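Local coordinates for protein peptidyl tryptophan dihydroxylase (Pseudomonas putida, PDB 7CTQ) that probably uses bound FAD to dihydroxylate a tryptophan residue of a peptide substrate, a step essential for biogenesis of the tryptophylquinone cofactor of quinohemoprotein amine dehydrogenase, at residues V33-R38 with A97-L102; Q73-G78 with S222-E227; L384-L389 with R423-E428. All coordinates share one frame; numbering follows the deposited sequence.

Contact 1: residues V33-R38 with A97-L102; sequences VVSEWR and ALRDDL. With FAD (flavin-adenine dinucleotide), chain C.
R99 reaches from helix 91-104 to the chain that leaves strand 31-35, and its guanidinium settles among three successive backbone carbonyls, those of S35, E36 and W37. One clear hydrogen bond crosses the contact: R99 NH1 donates to W37 O over 3.2 Å, moderately bent at 149°. The acceptor lies at the guanidinium edge, close to its plane, while the donor approaches well off the C=O direction, at a C=O...N angle of 116°. On the other terminal nitrogen, R99 NH2 stands 3.4 Å from S35 O and 3.5 Å from E36 O. Bends at chi2 and chi3 bring the guanidinium to these carbonyls. Within the first segment, the S35 hydroxyl makes a weak bond to E36 O.

Van der Waals contact is slighter. S35 OG lies over one face of the guanidinium, 3.8 Å from R99 NH2. Further along the helix, L102 faces V33 more loosely and packs with it against A21 of helix 15-27.

The cofactor meets the same corner through its adenosine half. E36 N comes within 3.3 Å of FAD N3A, and S35 OG is 3.5 Å from FAD O3B of the ribose. The carboxylate of E36 turns elsewhere, to a salt bridge with R39, and W37 N is bonded to E111. This is the end of the second parallel strand of the Rossmann-type FAD-binding domain, where an acidic residue and its neighbours commonly border the adenosine ribose. Chemically, a cationic head set against neutral carbonyls implies charge-dipole attraction, which probably steadies the backbone turn beside the adenine without drawing on the acidic side chain.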
loop_
_atom_site.group_PDB
_atom_site.type_symbol
_atom_site.label_atom_id
_atom_site.label_comp_id
_atom_site.label_asym_id
_atom_site.label_seq_id
_atom_site.Cartn_x
_atom_site.Cartn_y
_atom_site.Cartn_z
ATOM N N VAL A 33 2.092 -19.888 5.346
ATOM C CA VAL A 33 1.104 -18.815 5.351
ATOM C C VAL A 33 -0.218 -19.373 5.854
ATOM O O VAL A 33 -0.639 -20.459 5.445
ATOM C CB VAL A 33 0.938 -18.188 3.951
ATOM C CG1 VAL A 33 -0.223 -17.210 3.928
ATOM C CG2 VAL A 33 2.222 -17.490 3.525
ATOM N N VAL A 34 -0.866 -18.631 6.751
ATOM C CA VAL A 34 -2.203 -18.941 7.242
ATOM C C VAL A 34 -3.131 -17.826 6.792
ATOM O O VAL A 34 -2.794 -16.645 6.940
ATOM C CB VAL A 34 -2.237 -19.073 8.774
ATOM C CG1 VAL A 34 -3.621 -19.506 9.241
ATOM C CG2 VAL A 34 -1.169 -20.036 9.246
ATOM N N SER A 35 -4.297 -18.190 6.263
ATOM C CA SER A 35 -5.241 -17.173 5.816
ATOM C C SER A 35 -6.599 -17.813 5.580
ATOM O O SER A 35 -6.713 -19.031 5.413
ATOM C CB SER A 35 -4.762 -16.471 4.544
ATOM O OG SER A 35 -5.807 -15.728 3.939
ATOM N N GLU A 36 -7.622 -16.965 5.551
ATOM C CA GLU A 36 -8.995 -17.401 5.357
ATOM C C GLU A 36 -9.336 -17.414 3.870
ATOM O O GLU A 36 -8.881 -16.559 3.104
ATOM C CB GLU A 36 -9.959 -16.494 6.123
ATOM C CG GLU A 36 -11.430 -16.746 5.831
ATOM C CD GLU A 36 -12.316 -16.466 7.026
ATOM O OE1 GLU A 36 -11.817 -16.562 8.166
ATOM O OE2 GLU A 36 -13.510 -16.153 6.828
ATOM N N TRP A 37 -10.160 -18.394 3.479
ATOM C CA TRP A 37 -10.394 -18.699 2.068
ATOM C C TRP A 37 -10.874 -17.477 1.290
ATOM O O TRP A 37 -10.276 -17.101 0.273
ATOM C CB TRP A 37 -11.409 -19.839 1.956
ATOM C CG TRP A 37 -11.510 -20.485 0.598
ATOM C CD1 TRP A 37 -11.082 -19.975 -0.596
ATOM C CD2 TRP A 37 -12.073 -21.771 0.304
ATOM N NE1 TRP A 37 -11.356 -20.857 -1.614
ATOM C CE2 TRP A 37 -11.959 -21.970 -1.087
ATOM C CE3 TRP A 37 -12.663 -22.774 1.084
ATOM C CZ2 TRP A 37 -12.412 -23.131 -1.715
ATOM C CZ3 TRP A 37 -13.113 -23.926 0.458
ATOM C CH2 TRP A 37 -12.984 -24.094 -0.928
ATOM N N ARG A 38 -11.967 -16.858 1.736
ATOM C CA ARG A 38 -12.620 -15.818 0.956
ATOM C C ARG A 38 -13.243 -14.774 1.871
ATOM O O ARG A 38 -13.195 -14.875 3.100
ATOM C CB ARG A 38 -13.693 -16.408 0.034
ATOM C CG ARG A 38 -13.173 -17.459 -0.937
ATOM C CD ARG A 38 -14.283 -18.165 -1.707
ATOM N NE ARG A 38 -15.443 -17.312 -1.974
ATOM C CZ ARG A 38 -15.421 -16.208 -2.720
ATOM N NH1 ARG A 38 -14.294 -15.813 -3.296
ATOM N NH2 ARG A 38 -16.529 -15.501 -2.897
ATOM N N ALA A 97 -6.654 -17.241 -6.128
ATOM C CA ALA A 97 -5.564 -17.536 -7.042
ATOM C C ALA A 97 -4.188 -17.289 -6.431
ATOM O O ALA A 97 -3.211 -17.901 -6.872
ATOM C CB ALA A 97 -5.726 -16.689 -8.298
ATOM N N LEU A 98 -4.085 -16.384 -5.446
ATOM C CA LEU A 98 -2.803 -16.127 -4.796
ATOM C C LEU A 98 -2.237 -17.385 -4.155
ATOM O O LEU A 98 -1.014 -17.556 -4.097
ATOM C CB LEU A 98 -2.947 -15.023 -3.748
ATOM C CG LEU A 98 -2.996 -13.570 -4.242
ATOM C CD1 LEU A 98 -3.273 -12.596 -3.095
ATOM C CD2 LEU A 98 -1.716 -13.189 -4.980
ATOM N N ARG A 99 -3.103 -18.282 -3.682
ATOM C CA ARG A 99 -2.617 -19.472 -2.993
ATOM C C ARG A 99 -1.858 -20.398 -3.938
ATOM O O ARG A 99 -0.935 -21.096 -3.504
ATOM C CB ARG A 99 -3.785 -20.213 -2.342
ATOM C CG ARG A 99 -4.997 -19.339 -2.054
ATOM C CD ARG A 99 -4.667 -18.229 -1.078
ATOM N NE ARG A 99 -5.058 -18.582 0.283
ATOM C CZ ARG A 99 -6.309 -18.539 0.735
ATOM N NH1 ARG A 99 -7.293 -18.155 -0.069
ATOM N NH2 ARG A 99 -6.578 -18.877 1.991
ATOM N N ASP A 100 -2.230 -20.421 -5.225
ATOM C CA ASP A 100 -1.517 -21.248 -6.199
ATOM C C ASP A 100 -0.076 -20.785 -6.354
ATOM O O ASP A 100 0.856 -21.600 -6.360
ATOM C CB ASP A 100 -2.224 -21.212 -7.560
ATOM C CG ASP A 100 -3.682 -21.620 -7.482
ATOM O OD1 ASP A 100 -4.107 -22.099 -6.405
ATOM O OD2 ASP A 100 -4.410 -21.445 -8.488
ATOM N N ASP A 101 0.123 -19.473 -6.488
ATOM C CA ASP A 101 1.471 -18.938 -6.637
ATOM C C ASP A 101 2.318 -19.210 -5.404
ATOM O O ASP A 101 3.532 -19.408 -5.516
ATOM C CB ASP A 101 1.411 -17.441 -6.924
ATOM C CG ASP A 101 0.518 -17.115 -8.103
ATOM O OD1 ASP A 101 -0.626 -17.620 -8.135
ATOM O OD2 ASP A 101 0.963 -16.360 -8.999
ATOM N N LEU A 102 1.698 -19.234 -4.226
ATOM C CA LEU A 102 2.445 -19.550 -3.015
ATOM C C LEU A 102 2.887 -21.013 -3.010
ATOM O O LEU A 102 4.071 -21.315 -2.798
ATOM C CB LEU A 102 1.601 -19.213 -1.785
ATOM C CG LEU A 102 1.375 -17.708 -1.567
ATOM C CD1 LEU A 102 0.184 -17.443 -0.646
ATOM C CD2 LEU A 102 2.640 -17.034 -1.027
HETATM P PA FAD C . -5.594 -7.864 2.175
HETATM O O1A FAD C . -5.592 -7.825 0.697
HETATM O O2A FAD C . -6.865 -7.297 2.791
HETATM O O5B FAD C . -5.248 -9.314 2.641
HETATM C C5B FAD C . -5.556 -9.770 3.972
HETATM C C4B FAD C . -5.826 -11.248 3.867
HETATM O O4B FAD C . -5.913 -11.809 5.197
HETATM C C3B FAD C . -7.121 -11.639 3.146
HETATM O O3B FAD C . -6.908 -12.801 2.349
HETATM C C2B FAD C . -8.100 -11.879 4.302
HETATM O O2B FAD C . -9.110 -12.839 3.996
HETATM C C1B FAD C . -7.156 -12.458 5.356
HETATM N N9A FAD C . -7.573 -12.346 6.747
HETATM C C8A FAD C . -8.214 -11.316 7.374
HETATM N N7A FAD C . -8.444 -11.511 8.650
HETATM C C5A FAD C . -7.946 -12.783 8.867
HETATM C C6A FAD C . -7.896 -13.604 10.012
HETATM N N6A FAD C . -8.373 -13.247 11.204
HETATM N N1A FAD C . -7.319 -14.829 9.896
HETATM C C2A FAD C . -6.837 -15.197 8.705
HETATM N N3A FAD C . -6.834 -14.503 7.561
HETATM C C4A FAD C . -7.400 -13.302 7.707
HETATM N N1 FAD C . -6.634 -1.215 -4.147
HETATM C C2 FAD C . -6.492 -1.166 -5.505
HETATM O O2 FAD C . -5.437 -1.481 -6.059
HETATM N N3 FAD C . -7.553 -0.765 -6.291
HETATM C C4 FAD C . -8.802 -0.393 -5.840
HETATM O O4 FAD C . -9.677 -0.066 -6.640
HETATM C C4X FAD C . -8.947 -0.445 -4.398
HETATM N N5 FAD C . -10.098 -0.102 -3.885
HETATM C C5X FAD C . -10.237 -0.149 -2.507
HETATM C C6 FAD C . -11.458 0.222 -1.940
HETATM C C7 FAD C . -11.642 0.207 -0.561
HETATM C C7M FAD C . -12.973 0.610 0.015
HETATM C C8 FAD C . -10.583 -0.185 0.274
HETATM C C8M FAD C . -10.752 -0.222 1.770
HETATM C C9 FAD C . -9.367 -0.560 -0.287
HETATM C C9A FAD C . -9.185 -0.539 -1.664
HETATM N N10 FAD C . -7.965 -0.920 -2.261
HETATM C C10 FAD C . -7.805 -0.868 -3.631
HETATM C "C1'" FAD C . -6.820 -1.291 -1.427
HETATM C "C2'" FAD C . -6.523 -2.781 -1.399
HETATM O "O2'" FAD C . -7.693 -3.541 -1.098
HETATM C "C3'" FAD C . -5.457 -3.031 -0.334
HETATM O "O3'" FAD C . -4.424 -2.070 -0.524
HETATM C "C4'" FAD C . -4.822 -4.418 -0.342
HETATM O "O4'" FAD C . -5.803 -5.438 -0.551
HETATM C "C5'" FAD C . -4.069 -4.670 0.942
HETATM O "O5'" FAD C . -3.330 -5.893 0.806
HETATM P P FAD C . -2.986 -6.765 2.050
HETATM O O1P FAD C . -2.143 -5.889 2.989
HETATM O O2P FAD C . -2.391 -8.066 1.635
HETATM O O3P FAD C . -4.397 -6.989 2.741
#

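Contact 2: residues Q73-G78 with S222-E227; sequences QVHWNG and SALVTE
The H75 imidazole receives the L224 side chain on one face: L224 CD2 sits 3.8 Å above the ring plane, displaced toward the rim on the ND1 side. Measured to the ring centroid the distance from L224 CD2 is 4.0 Å, only 17° off the normal, a CH-pi contact. The second methyl reaches the ring as well, with L224 CD1 3.8 Å from H75 CE1. At the ring's edge, in its plane, lies Q73 OE1, from the residue two places earlier on the same strand. H75 ND1 is buried here and finds no polar partner in the model.

The Q73 amide is the other flat group. Its chain runs extended beyond CG, which takes the amide slantwise to the leucine tip, where Q73 NE2 touches L224 CD1 at 3.3 Å. Beyond it stands the E227 carboxylate, its plane turned 76° from that of the amide; Q73 NE2 and E227 OE2 remain 3.8 Å apart, a loose approach.

L224 is the apolar centre of the contact: both methyls reach the histidine, CD1 the glutamine too, and the side chain also rests on A175, E177 and M186. The start of its helix is fixed by S222, an N-cap whose OG accepts from V225 N at 3.1 Å and is bonded to E177 too. Strand 73-76 and helix 223-227 run nearly antiparallel, at 172°, with axes 11.3 Å apart. A short helix laid against a mixed beta-sheet in this way is alpha/beta layer packing, here on the large second sheet, consistent with the substrate-domain sheet of FAD-dependent monooxygenases.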
loop_
_atom_site.group_PDB
_atom_site.type_symbol
_atom_site.label_atom_id
_atom_site.label_comp_id
_atom_site.label_asym_id
_atom_site.label_seq_id
_atom_site.Cartn_x
_atom_site.Cartn_y
_atom_site.Cartn_z
ATOM N N GLN A 73 -15.870 5.317 -17.550
ATOM C CA GLN A 73 -16.255 6.724 -17.548
ATOM C C GLN A 73 -15.726 7.406 -16.287
ATOM O O GLN A 73 -15.810 6.859 -15.183
ATOM C CB GLN A 73 -17.780 6.869 -17.631
ATOM C CG GLN A 73 -18.312 7.228 -19.023
ATOM C CD GLN A 73 -19.825 7.459 -19.057
ATOM O OE1 GLN A 73 -20.299 8.520 -19.471
ATOM N NE2 GLN A 73 -20.584 6.455 -18.635
ATOM N N VAL A 74 -15.162 8.599 -16.453
ATOM C CA VAL A 74 -14.609 9.367 -15.340
ATOM C C VAL A 74 -15.276 10.735 -15.325
ATOM O O VAL A 74 -15.193 11.485 -16.306
ATOM C CB VAL A 74 -13.080 9.493 -15.432
ATOM C CG1 VAL A 74 -12.614 10.777 -14.758
ATOM C CG2 VAL A 74 -12.411 8.285 -14.785
ATOM N N HIS A 75 -15.952 11.049 -14.220
ATOM C CA HIS A 75 -16.634 12.324 -14.024
ATOM C C HIS A 75 -15.955 13.034 -12.858
ATOM O O HIS A 75 -16.037 12.575 -11.711
ATOM C CB HIS A 75 -18.126 12.123 -13.753
ATOM C CG HIS A 75 -18.924 11.754 -14.967
ATOM N ND1 HIS A 75 -18.569 10.721 -15.809
ATOM C CD2 HIS A 75 -20.076 12.264 -15.463
ATOM C CE1 HIS A 75 -19.460 10.621 -16.780
ATOM N NE2 HIS A 75 -20.385 11.545 -16.593
ATOM N N TRP A 76 -15.298 14.154 -13.152
ATOM C CA TRP A 76 -14.419 14.824 -12.201
ATOM C C TRP A 76 -14.098 16.214 -12.719
ATOM O O TRP A 76 -13.735 16.362 -13.890
ATOM C CB TRP A 76 -13.134 14.022 -12.022
ATOM C CG TRP A 76 -12.447 14.190 -10.710
ATOM C CD1 TRP A 76 -11.517 15.132 -10.385
ATOM C CD2 TRP A 76 -12.601 13.361 -9.554
ATOM N NE1 TRP A 76 -11.094 14.950 -9.090
ATOM C CE2 TRP A 76 -11.739 13.866 -8.560
ATOM C CE3 TRP A 76 -13.392 12.245 -9.259
ATOM C CZ2 TRP A 76 -11.648 13.298 -7.293
ATOM C CZ3 TRP A 76 -13.298 11.680 -8.006
ATOM C CH2 TRP A 76 -12.435 12.205 -7.035
ATOM N N ASN A 77 -14.236 17.230 -11.869
ATOM C CA ASN A 77 -13.909 18.612 -12.229
ATOM C C ASN A 77 -14.744 19.102 -13.407
ATOM O O ASN A 77 -14.278 19.892 -14.228
ATOM C CB ASN A 77 -12.415 18.770 -12.536
ATOM C CG ASN A 77 -11.946 20.213 -12.464
ATOM O OD1 ASN A 77 -12.332 20.962 -11.569
ATOM N ND2 ASN A 77 -11.082 20.599 -13.400
ATOM N N GLY A 78 -15.983 18.631 -13.510
ATOM C CA GLY A 78 -16.851 19.074 -14.582
ATOM C C GLY A 78 -16.565 18.487 -15.948
ATOM O O GLY A 78 -17.110 18.982 -16.940
ATOM N N SER A 222 -28.120 8.868 -9.271
ATOM C CA SER A 222 -26.959 8.954 -10.150
ATOM C C SER A 222 -27.333 8.570 -11.577
ATOM O O SER A 222 -27.725 7.424 -11.829
ATOM C CB SER A 222 -25.829 8.057 -9.647
ATOM O OG SER A 222 -24.789 7.989 -10.612
ATOM N N ALA A 223 -27.184 9.520 -12.513
ATOM C CA ALA A 223 -27.401 9.209 -13.927
ATOM C C ALA A 223 -26.381 8.201 -14.439
ATOM O O ALA A 223 -26.677 7.419 -15.350
ATOM C CB ALA A 223 -27.352 10.486 -14.770
ATOM N N LEU A 224 -25.180 8.201 -13.856
ATOM C CA LEU A 224 -24.171 7.212 -14.214
ATOM C C LEU A 224 -24.622 5.805 -13.843
ATOM O O LEU A 224 -24.473 4.871 -14.638
ATOM C CB LEU A 224 -22.850 7.556 -13.521
ATOM C CG LEU A 224 -21.539 7.394 -14.280
ATOM C CD1 LEU A 224 -21.705 7.715 -15.763
ATOM C CD2 LEU A 224 -20.508 8.311 -13.653
ATOM N N VAL A 225 -25.173 5.633 -12.637
ATOM C CA VAL A 225 -25.705 4.329 -12.237
ATOM C C VAL A 225 -26.767 3.858 -13.232
ATOM O O VAL A 225 -26.793 2.684 -13.633
ATOM C CB VAL A 225 -26.261 4.401 -10.798
ATOM C CG1 VAL A 225 -27.120 3.193 -10.491
ATOM C CG2 VAL A 225 -25.125 4.499 -9.781
ATOM N N THR A 226 -27.636 4.772 -13.674
ATOM C CA THR A 226 -28.719 4.403 -14.588
ATOM C C THR A 226 -28.168 3.901 -15.917
ATOM O O THR A 226 -28.564 2.834 -16.407
ATOM C CB THR A 226 -29.653 5.599 -14.810
ATOM O OG1 THR A 226 -30.283 5.961 -13.574
ATOM C CG2 THR A 226 -30.732 5.255 -15.820
ATOM N N GLU A 227 -27.240 4.661 -16.507
ATOM C CA GLU A 227 -26.634 4.273 -17.777
ATOM C C GLU A 227 -25.944 2.923 -17.671
ATOM O O GLU A 227 -26.211 2.011 -18.461
ATOM C CB GLU A 227 -25.638 5.343 -18.223
ATOM C CG GLU A 227 -25.141 5.168 -19.649
ATOM C CD GLU A 227 -24.640 6.462 -20.267
ATOM O OE1 GLU A 227 -24.742 6.613 -21.507
ATOM O OE2 GLU A 227 -24.134 7.325 -19.515
#

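Contact 3: residues L384-L389 with R423-E428; sequences LGVWHL and RRWLLE
V386 is the first residue of 384-389 to meet the helix, and it does so at the indole of W425. G385 just before it has phi 96° and psi 151°, angles at which a beta carbon would be jammed against the carbonyl oxygen of L384; glycine lets the chain turn into the contact. V386 CG2 lies at the edge of the indole, near its plane, 3.8 Å from W425 CZ2. V386 CB stands almost as close to this carbon, and V386 CG1 approaches the nitrogen side of the ring at 4.1 Å from W425 NE1. The two side chains pass alongside each other, pointing opposite ways.

Three residues further on, L389 brings the chain back to W425, crossing that side chain at about a right angle. Its CD1 packs on the W425 CB and the adjoining CG, L389 CD1 to W425 CB measuring 3.5 Å, while L389 CD2 is 4.0 Å from W425 CD1. With CG anti to the backbone N (chi1 -172°), the tryptophan extends from its helix, which places its CB and the pyrrole carbons CG and CD1 against L389 and the edge by CZ2 against V386. Replacing W425 by alanine would take away the indole, which would probably leave V386 and L389 facing a gap between residues 386-389 and the helix.

No hydrogen bond joins the segments; the contact is apolar packing. L394 touches V386, L389 and W425 alike, and V377 of strand 370-378 touches the W425 side chain. W425 thereby packs helix 416-428 against the short hairpin 388-393 and strand 370-378, while L426 of the same helix packs on L407 of helix 407-410 and on W355.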
loop_
_atom_site.group_PDB
_atom_site.type_symbol
_atom_site.label_atom_id
_atom_site.label_comp_id
_atom_site.label_asym_id
_atom_site.label_seq_id
_atom_site.Cartn_x
_atom_site.Cartn_y
_atom_site.Cartn_z
ATOM N N LEU A 384 15.634 10.136 4.723
ATOM C CA LEU A 384 16.202 8.886 5.213
ATOM C C LEU A 384 17.643 8.703 4.761
ATOM O O LEU A 384 18.298 7.739 5.168
ATOM C CB LEU A 384 15.326 7.702 4.760
ATOM C CG LEU A 384 13.875 7.733 5.287
ATOM C CD1 LEU A 384 13.163 6.384 5.149
ATOM C CD2 LEU A 384 13.782 8.209 6.729
ATOM N N GLY A 385 18.149 9.608 3.940
ATOM C CA GLY A 385 19.553 9.643 3.596
ATOM C C GLY A 385 19.856 8.938 2.292
ATOM O O GLY A 385 19.164 8.003 1.878
ATOM N N VAL A 386 20.901 9.407 1.626
ATOM C CA VAL A 386 21.450 8.788 0.430
ATOM C C VAL A 386 22.819 8.231 0.802
ATOM O O VAL A 386 23.691 8.976 1.269
ATOM C CB VAL A 386 21.572 9.791 -0.725
ATOM C CG1 VAL A 386 22.033 9.066 -1.999
ATOM C CG2 VAL A 386 20.251 10.520 -0.926
ATOM N N TRP A 387 23.018 6.927 0.590
ATOM C CA TRP A 387 24.306 6.322 0.942
ATOM C C TRP A 387 25.347 6.461 -0.172
ATOM O O TRP A 387 26.455 6.962 0.057
ATOM C CB TRP A 387 24.097 4.848 1.305
ATOM C CG TRP A 387 25.328 4.106 1.772
ATOM C CD1 TRP A 387 26.526 4.636 2.190
ATOM C CD2 TRP A 387 25.461 2.685 1.866
ATOM N NE1 TRP A 387 27.391 3.617 2.542
ATOM C CE2 TRP A 387 26.762 2.414 2.343
ATOM C CE3 TRP A 387 24.605 1.616 1.582
ATOM C CZ2 TRP A 387 27.223 1.113 2.548
ATOM C CZ3 TRP A 387 25.064 0.327 1.783
ATOM C CH2 TRP A 387 26.363 0.089 2.262
ATOM N N HIS A 388 25.017 6.004 -1.372
ATOM C CA HIS A 388 25.976 5.987 -2.462
ATOM C C HIS A 388 25.241 6.168 -3.780
ATOM O O HIS A 388 24.033 5.947 -3.876
ATOM C CB HIS A 388 26.785 4.677 -2.487
ATOM C CG HIS A 388 25.947 3.461 -2.734
ATOM N ND1 HIS A 388 25.796 2.899 -3.984
ATOM C CD2 HIS A 388 25.185 2.718 -1.896
ATOM C CE1 HIS A 388 24.987 1.859 -3.904
ATOM N NE2 HIS A 388 24.600 1.726 -2.647
ATOM N N LEU A 389 25.994 6.587 -4.793
ATOM C CA LEU A 389 25.547 6.592 -6.184
ATOM C C LEU A 389 26.425 5.610 -6.951
ATOM O O LEU A 389 27.615 5.876 -7.159
ATOM C CB LEU A 389 25.646 7.989 -6.790
ATOM C CG LEU A 389 24.844 9.089 -6.109
ATOM C CD1 LEU A 389 25.279 10.439 -6.663
ATOM C CD2 LEU A 389 23.346 8.854 -6.293
ATOM N N ARG A 423 28.510 15.463 -9.447
ATOM C CA ARG A 423 28.182 16.876 -9.636
ATOM C C ARG A 423 26.695 17.087 -9.889
ATOM O O ARG A 423 26.106 18.062 -9.405
ATOM C CB ARG A 423 28.980 17.445 -10.805
ATOM C CG ARG A 423 30.459 17.565 -10.542
ATOM C CD ARG A 423 31.164 18.181 -11.742
ATOM N NE ARG A 423 32.556 18.505 -11.436
ATOM C CZ ARG A 423 32.964 19.649 -10.892
ATOM N NH1 ARG A 423 32.091 20.598 -10.588
ATOM N NH2 ARG A 423 34.253 19.848 -10.661
ATOM N N ARG A 424 26.083 16.214 -10.686
ATOM C CA ARG A 424 24.652 16.331 -10.956
ATOM C C ARG A 424 23.830 16.132 -9.689
ATOM O O ARG A 424 22.843 16.836 -9.469
ATOM C CB ARG A 424 24.238 15.318 -12.019
ATOM C CG ARG A 424 24.718 15.659 -13.418
ATOM C CD ARG A 424 23.963 14.843 -14.449
ATOM N NE ARG A 424 24.015 13.408 -14.164
ATOM C CZ ARG A 424 24.985 12.598 -14.583
ATOM N NH1 ARG A 424 25.994 13.085 -15.302
ATOM N NH2 ARG A 424 24.956 11.304 -14.274
ATOM N N TRP A 425 24.206 15.161 -8.851
ATOM C CA TRP A 425 23.501 14.979 -7.584
ATOM C C TRP A 425 23.603 16.230 -6.719
ATOM O O TRP A 425 22.606 16.701 -6.167
ATOM C CB TRP A 425 24.055 13.755 -6.843
ATOM C CG TRP A 425 23.262 13.374 -5.631
ATOM C CD1 TRP A 425 22.156 12.575 -5.595
ATOM C CD2 TRP A 425 23.508 13.782 -4.279
ATOM N NE1 TRP A 425 21.700 12.461 -4.299
ATOM C CE2 TRP A 425 22.515 13.190 -3.475
ATOM C CE3 TRP A 425 24.482 14.589 -3.668
ATOM C CZ2 TRP A 425 22.462 13.380 -2.087
ATOM C CZ3 TRP A 425 24.428 14.775 -2.288
ATOM C CH2 TRP A 425 23.425 14.170 -1.516
ATOM N N LEU A 426 24.803 16.805 -6.611
ATOM C CA LEU A 426 24.969 17.980 -5.763
ATOM C C LEU A 426 24.116 19.143 -6.251
ATOM O O LEU A 426 23.594 19.927 -5.448
ATOM C CB LEU A 426 26.441 18.382 -5.717
ATOM C CG LEU A 426 27.331 17.345 -5.011
ATOM C CD1 LEU A 426 28.809 17.643 -5.263
ATOM C CD2 LEU A 426 27.029 17.310 -3.518
ATOM N N LEU A 427 24.002 19.293 -7.566
ATOM C CA LEU A 427 23.150 20.340 -8.123
ATOM C C LEU A 427 21.712 20.153 -7.672
ATOM O O LEU A 427 21.048 21.102 -7.240
ATOM C CB LEU A 427 23.229 20.297 -9.644
ATOM C CG LEU A 427 23.169 21.609 -10.400
ATOM C CD1 LEU A 427 24.544 22.253 -10.353
ATOM C CD2 LEU A 427 22.721 21.343 -11.824
ATOM N N GLU A 428 21.218 18.919 -7.766
ATOM C CA GLU A 428 19.859 18.616 -7.375
ATOM C C GLU A 428 19.645 18.782 -5.883
ATOM O O GLU A 428 18.501 18.950 -5.457
ATOM C CB GLU A 428 19.514 17.196 -7.816
ATOM C CG GLU A 428 19.434 17.071 -9.333
ATOM C CD GLU A 428 19.496 15.631 -9.851
ATOM O OE1 GLU A 428 19.814 14.705 -9.067
ATOM O OE2 GLU A 428 19.254 15.439 -11.062
#

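In the fold
From the N terminus the chain enters contact 1 at 33-38, leaving the mixed FAD-binding sheet, and passes through 73-78 before 97-102 closes that loop on helix 91-104. Contact 2, opened at 73-78 inside this loop, closes only at 222-227, so the two cross: the first joins strand 31-35 to helix 91-104, the second the larger sheet to helix 223-228, and the chain interleaves the two regions, although the contact centres lie 36 Å apart. The long helix 299-327 follows before contact 3 opens. Its short loop, 384-389 to 423-428, comes in series after both and joins the C-terminal strands and helices. Contacts 1 and 3 lie on opposite sides of the chain's centre, their centres 41 Å apart.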